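Long-range contacts in hepatocyte growth factor-regulated tyrosine kinase substrate (Drosophila melanogaster, PDB 1DVP), which is essential for endosomal membrane invagination and multivesicular body formation, binds ubiquitin, and promotes degradation of active tyrosine kinase receptors: residues A[165-170]-A[186-191]; A[192-197]-A[209-214]. One frame throughout, in Å; residues are numbered along the deposited sequence.

Contact 1: residues A[165-170]-A[186-191]; sequences HRCRVE and VFCGQC. With ZN (zinc ion), chain B.
His165 and Phe187 bring the two backbones to within 5.4 Å, CA to CA, where a turn at 165-167 meets the short strand 186-187 and His165 N donates a nearly straight hydrogen bond (164°) to Val186 O, in the carbonyl plane. Cys167 SG, set between its backbone N and carbonyl carbon (chi1 77°), binds a zinc ion at 2.5 Å, while Cys188 SG and Cys191 SG bind it from the other segment at 2.2 and 2.4 Å; Cys164 supplies the fourth sulfur. This is the first of the two Cys4 sites of a FYVE zinc finger, built from two CxxC pairs far apart in sequence, Cys164 with Cys167 and Cys188 with Cys191. Val169 N also donates to Cys167 SG, which may ease the negative charge on the sulfur. Two carbon contacts flank the ligands. Val169 CG1 lies against Cys188 CB at 3.8 Å, and Arg166 CB rests 3.9 Å from Cys191 SG. Beside the Val186 bond, Phe187 offers one ring face to His165 CB in a CH-pi contact, offset toward the rim, and its edge to Arg166 CB in the ring plane. The His165 and Phe187 side chains lie side by side, pointing the same way, with ring planes 86° apart.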
loop_
_atom_site.group_PDB
_atom_site.type_symbol
_atom_site.label_atom_id
_atom_site.label_comp_id
_atom_site.label_asym_id
_atom_site.label_seq_id
_atom_site.Cartn_x
_atom_site.Cartn_y
_atom_site.Cartn_z
ATOM N N HIS A 165 12.994 -4.586 1.974
ATOM C CA HIS A 165 12.979 -6.041 1.796
ATOM C C HIS A 165 14.142 -6.582 0.927
ATOM O O HIS A 165 14.706 -7.646 1.199
ATOM C CB HIS A 165 11.645 -6.457 1.143
ATOM C CG HIS A 165 11.419 -7.941 1.073
ATOM N ND1 HIS A 165 11.266 -8.726 2.199
ATOM C CD2 HIS A 165 11.294 -8.774 0.014
ATOM C CE1 HIS A 165 11.066 -9.979 1.836
ATOM N NE2 HIS A 165 11.082 -10.036 0.514
ATOM N N ARG A 166 14.488 -5.845 -0.116
ATOM C CA ARG A 166 15.524 -6.306 -0.995
ATOM C C ARG A 166 16.954 -6.030 -0.552
ATOM O O ARG A 166 17.756 -6.978 -0.370
ATOM C CB ARG A 166 15.307 -5.755 -2.440
ATOM C CG ARG A 166 16.244 -6.397 -3.519
ATOM C CD ARG A 166 15.955 -5.811 -4.911
ATOM N NE ARG A 166 16.639 -6.441 -6.067
ATOM C CZ ARG A 166 16.308 -7.622 -6.618
ATOM N NH1 ARG A 166 15.323 -8.388 -6.142
ATOM N NH2 ARG A 166 16.913 -8.003 -7.735
ATOM N N CYS A 167 17.282 -4.754 -0.348
ATOM C CA CYS A 167 18.682 -4.440 -0.024
ATOM C C CYS A 167 18.988 -4.348 1.456
ATOM O O CYS A 167 20.144 -4.318 1.839
ATOM C CB CYS A 167 19.074 -3.151 -0.740
ATOM S SG CYS A 167 18.447 -1.598 0.024
ATOM N N ARG A 168 17.944 -4.330 2.279
ATOM C CA ARG A 168 18.032 -4.230 3.722
ATOM C C ARG A 168 18.446 -2.871 4.248
ATOM O O ARG A 168 18.732 -2.729 5.437
ATOM C CB ARG A 168 18.968 -5.309 4.323
ATOM C CG ARG A 168 18.761 -6.725 3.740
ATOM C CD ARG A 168 17.285 -7.195 3.817
ATOM N NE ARG A 168 16.855 -7.489 5.166
ATOM C CZ ARG A 168 15.617 -7.889 5.478
ATOM N NH1 ARG A 168 14.716 -8.036 4.510
ATOM N NH2 ARG A 168 15.280 -8.146 6.735
ATOM N N VAL A 169 18.462 -1.835 3.425
ATOM C CA VAL A 169 18.858 -0.535 3.989
ATOM C C VAL A 169 17.795 -0.124 5.062
ATOM O O VAL A 169 16.587 -0.407 4.900
ATOM C CB VAL A 169 18.927 0.545 2.863
ATOM C CG1 VAL A 169 17.530 0.724 2.283
ATOM C CG2 VAL A 169 19.521 1.839 3.358
ATOM N N GLU A 170 18.215 0.567 6.114
ATOM C CA GLU A 170 17.265 0.959 7.161
ATOM C C GLU A 170 16.523 2.197 6.737
ATOM O O GLU A 170 17.152 3.188 6.323
ATOM C CB GLU A 170 17.967 1.224 8.497
ATOM C CG GLU A 170 18.635 0.045 9.080
ATOM C CD GLU A 170 19.233 0.313 10.463
ATOM O OE1 GLU A 170 19.603 1.446 10.808
ATOM O OE2 GLU A 170 19.358 -0.654 11.238
ATOM N N VAL A 186 7.657 -3.877 1.417
ATOM C CA VAL A 186 8.107 -2.471 1.505
ATOM C C VAL A 186 9.565 -2.534 1.093
ATOM O O VAL A 186 10.239 -3.515 1.423
ATOM C CB VAL A 186 8.032 -1.824 2.937
ATOM C CG1 VAL A 186 6.557 -1.486 3.287
ATOM C CG2 VAL A 186 8.584 -2.773 3.959
ATOM N N PHE A 187 9.975 -1.501 0.357
ATOM C CA PHE A 187 11.310 -1.313 -0.203
ATOM C C PHE A 187 11.655 0.180 -0.195
ATOM O O PHE A 187 10.751 1.055 -0.045
ATOM C CB PHE A 187 11.332 -1.747 -1.690
ATOM C CG PHE A 187 10.840 -3.159 -1.938
ATOM C CD1 PHE A 187 9.473 -3.477 -1.968
ATOM C CD2 PHE A 187 11.756 -4.179 -2.179
ATOM C CE1 PHE A 187 9.023 -4.792 -2.237
ATOM C CE2 PHE A 187 11.340 -5.474 -2.437
ATOM C CZ PHE A 187 9.942 -5.792 -2.467
ATOM N N CYS A 188 12.950 0.455 -0.375
ATOM C CA CYS A 188 13.445 1.810 -0.487
ATOM C C CYS A 188 13.087 2.238 -1.949
ATOM O O CYS A 188 12.671 1.437 -2.771
ATOM C CB CYS A 188 14.969 1.875 -0.303
ATOM S SG CYS A 188 15.898 0.987 -1.590
ATOM N N GLY A 189 13.183 3.525 -2.211
ATOM C CA GLY A 189 12.863 4.071 -3.519
ATOM C C GLY A 189 13.808 3.525 -4.606
ATOM O O GLY A 189 13.344 3.242 -5.699
ATOM N N GLN A 190 15.103 3.338 -4.314
ATOM C CA GLN A 190 16.001 2.798 -5.322
ATOM C C GLN A 190 15.747 1.346 -5.640
ATOM O O GLN A 190 16.134 0.921 -6.694
ATOM C CB GLN A 190 17.504 2.968 -4.964
ATOM C CG GLN A 190 17.794 4.364 -4.622
ATOM C CD GLN A 190 19.168 4.479 -4.043
ATOM O OE1 GLN A 190 20.159 4.462 -4.775
ATOM N NE2 GLN A 190 19.250 4.526 -2.732
ATOM N N CYS A 191 15.113 0.568 -4.753
ATOM C CA CYS A 191 14.782 -0.802 -5.152
ATOM C C CYS A 191 13.383 -0.914 -5.819
ATOM O O CYS A 191 12.981 -2.001 -6.174
ATOM C CB CYS A 191 14.827 -1.766 -3.957
ATOM S SG CYS A 191 16.558 -2.136 -3.402
HETATM ZN ZN ZN B . 16.352 -1.157 -1.237
#

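Contact 2: residues A[192-197]-A[209-214]; sequences TAKQCP and VCDGCF. With ZN (zinc ion), chain C.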
loop_
_atom_site.group_PDB
_atom_site.type_symbol
_atom_site.label_atom_id
_atom_site.label_comp_id
_atom_site.label_asym_id
_atom_site.label_seq_id
_atom_site.Cartn_x
_atom_site.Cartn_y
_atom_site.Cartn_z
ATOM N N THR A 192 12.666 0.201 -5.954
ATOM C CA THR A 192 11.324 0.247 -6.573
ATOM C C THR A 192 11.234 1.479 -7.473
ATOM O O THR A 192 10.251 2.218 -7.443
ATOM C CB THR A 192 10.168 0.329 -5.468
ATOM O OG1 THR A 192 10.501 1.305 -4.460
ATOM C CG2 THR A 192 10.012 -0.985 -4.828
ATOM N N ALA A 193 12.278 1.707 -8.267
ATOM C CA ALA A 193 12.301 2.888 -9.144
ATOM C C ALA A 193 11.679 2.597 -10.541
ATOM O O ALA A 193 11.530 3.497 -11.381
ATOM C CB ALA A 193 13.799 3.435 -9.261
ATOM N N LYS A 194 11.319 1.351 -10.791
ATOM C CA LYS A 194 10.704 0.978 -12.065
ATOM C C LYS A 194 9.206 0.726 -11.843
ATOM O O LYS A 194 8.723 0.528 -10.724
ATOM C CB LYS A 194 11.326 -0.290 -12.655
ATOM C CG LYS A 194 12.860 -0.218 -12.973
ATOM C CD LYS A 194 13.318 -1.558 -13.551
ATOM C CE LYS A 194 14.843 -1.833 -13.398
ATOM N NZ LYS A 194 14.997 -3.089 -12.584
ATOM N N GLN A 195 8.475 0.745 -12.935
ATOM C CA GLN A 195 7.043 0.543 -12.862
ATOM C C GLN A 195 6.591 -0.204 -14.085
ATOM O O GLN A 195 7.344 -0.340 -15.068
ATOM C CB GLN A 195 6.353 1.882 -12.758
ATOM C CG GLN A 195 6.657 2.828 -13.888
ATOM C CD GLN A 195 5.937 4.138 -13.666
ATOM O OE1 GLN A 195 5.822 4.585 -12.514
ATOM N NE2 GLN A 195 5.442 4.776 -14.758
ATOM N N CYS A 196 5.375 -0.726 -14.004
ATOM C CA CYS A 196 4.759 -1.481 -15.083
ATOM C C CYS A 196 3.310 -1.768 -14.717
ATOM O O CYS A 196 2.893 -1.624 -13.553
ATOM C CB CYS A 196 5.505 -2.789 -15.375
ATOM S SG CYS A 196 5.389 -4.055 -14.107
ATOM N N PRO A 197 2.507 -2.134 -15.731
ATOM C CA PRO A 197 1.109 -2.408 -15.396
ATOM C C PRO A 197 0.944 -3.782 -14.781
ATOM O O PRO A 197 1.839 -4.624 -14.890
ATOM C CB PRO A 197 0.386 -2.229 -16.746
ATOM C CG PRO A 197 1.422 -2.547 -17.746
ATOM C CD PRO A 197 2.693 -1.940 -17.176
ATOM N N VAL A 209 6.870 -1.143 -8.814
ATOM C CA VAL A 209 7.144 -2.538 -8.486
ATOM C C VAL A 209 8.638 -2.665 -8.012
ATOM O O VAL A 209 9.469 -1.831 -8.333
ATOM C CB VAL A 209 6.939 -3.491 -9.686
ATOM C CG1 VAL A 209 5.450 -3.580 -10.071
ATOM C CG2 VAL A 209 7.708 -3.016 -10.905
ATOM N N CYS A 210 8.967 -3.694 -7.258
ATOM C CA CYS A 210 10.338 -3.911 -6.826
ATOM C C CYS A 210 11.116 -4.618 -7.977
ATOM O O CYS A 210 10.539 -5.163 -8.944
ATOM C CB CYS A 210 10.360 -4.778 -5.556
ATOM S SG CYS A 210 10.019 -6.473 -5.888
ATOM N N ASP A 211 12.433 -4.608 -7.844
ATOM C CA ASP A 211 13.314 -5.204 -8.834
ATOM C C ASP A 211 13.052 -6.676 -9.032
ATOM O O ASP A 211 12.956 -7.105 -10.134
ATOM C CB ASP A 211 14.781 -4.923 -8.451
ATOM C CG ASP A 211 15.138 -3.483 -8.715
ATOM O OD1 ASP A 211 14.423 -2.882 -9.508
ATOM O OD2 ASP A 211 16.100 -2.939 -8.168
ATOM N N GLY A 212 12.919 -7.441 -7.962
ATOM C CA GLY A 212 12.627 -8.861 -8.108
ATOM C C GLY A 212 11.365 -9.128 -8.926
ATOM O O GLY A 212 11.360 -10.006 -9.799
ATOM N N CYS A 213 10.282 -8.391 -8.623
ATOM C CA CYS A 213 8.987 -8.527 -9.345
ATOM C C CYS A 213 9.101 -8.038 -10.785
ATOM O O CYS A 213 8.588 -8.661 -11.685
ATOM C CB CYS A 213 7.857 -7.749 -8.607
ATOM S SG CYS A 213 7.348 -8.656 -7.126
ATOM N N PHE A 214 9.763 -6.917 -11.011
ATOM C CA PHE A 214 9.931 -6.417 -12.370
ATOM C C PHE A 214 10.656 -7.467 -13.231
ATOM O O PHE A 214 10.367 -7.616 -14.433
ATOM C CB PHE A 214 10.773 -5.165 -12.364
ATOM C CG PHE A 214 10.982 -4.587 -13.716
ATOM C CD1 PHE A 214 10.065 -3.705 -14.241
ATOM C CD2 PHE A 214 12.119 -4.925 -14.467
ATOM C CE1 PHE A 214 10.264 -3.154 -15.485
ATOM C CE2 PHE A 214 12.331 -4.376 -15.725
ATOM C CZ PHE A 214 11.407 -3.490 -16.234
HETATM ZN ZN ZN C . 7.667 -6.900 -5.569
HETATM O O HOH W 1 14.841 0.134 -9.004
HETATM O O HOH W 2 11.870 -1.177 -9.582
#
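Lys194 lies across Phe214 at about a right angle, its CD over the centre of one ring face, 3.6 Å from the centroid and 7° off the normal, a well-centred CH-pi contact. The chain bends at its last torsion (chi4 120°), and beyond the ring NZ forms a salt bridge with Asp211 OD1 at 3.1 Å, approaching from above the carboxylate plane. One lysine thus holds two residues of the first helical turn. Gln195 O lies at the edge of the same phenyl ring, near its plane. On the strand side Val209 N donates to Lys194 O, and Val209 fits its two methyl groups against Cys196 SG, each 4.1 Å away. Thr192 CG2 packs on Cys210 CA at 3.6 Å, and Thr192 CA makes a CA-H...O contact with Val209 O. Thr192 OG1 is hydrogen-bonded to Cys188 O and Arg208 NH1.

Two waters form the next layer. One accepts from Lys194 N and lies within donating distance of Val209 O and Asp211 OD1; the other accepts from Ala193 N and lies near the same carboxylate oxygen, so OD1 has both lysine and water around it. The helix carrying Asp211 and Phe214 is itself fixed at its start: Cys210 stands at the N-cap, its SG accepting from Cys213 N at 3.4 Å, and Cys210 SG and Cys213 SG each bind a zinc ion at 2.4 Å. Cys180 and Cys183 complete that site. Antiparallel strands 194-198 and 206-209 followed by the C-terminal helix 211-219, with Cys210 at its N-cap and Cys213 in its first turn as ligands of the second Cys4 site, are characteristic of the FYVE zinc finger.

Contacts 1 and 2 follow each other along the chain within one FYVE finger, their centres about 12 Å apart, and each contributes cysteines to a different zinc ion. They also touch directly. Cys191 O and Asp211 N, 3.1 Å apart, probably form a hydrogen bond, tying the last ligand of the first site to the start of the helix in contact 2. Phe187 CZ packs 3.3 Å from Cys210 CB, so the ring that packs on His165 in contact 1 also lies beside a ligand of the second zinc ion, itself about 4 Å from the nearest atom of the Phe187 side chain. Arg166 stretches over the same helix start, with NE 3.4 Å from Asp211 CB.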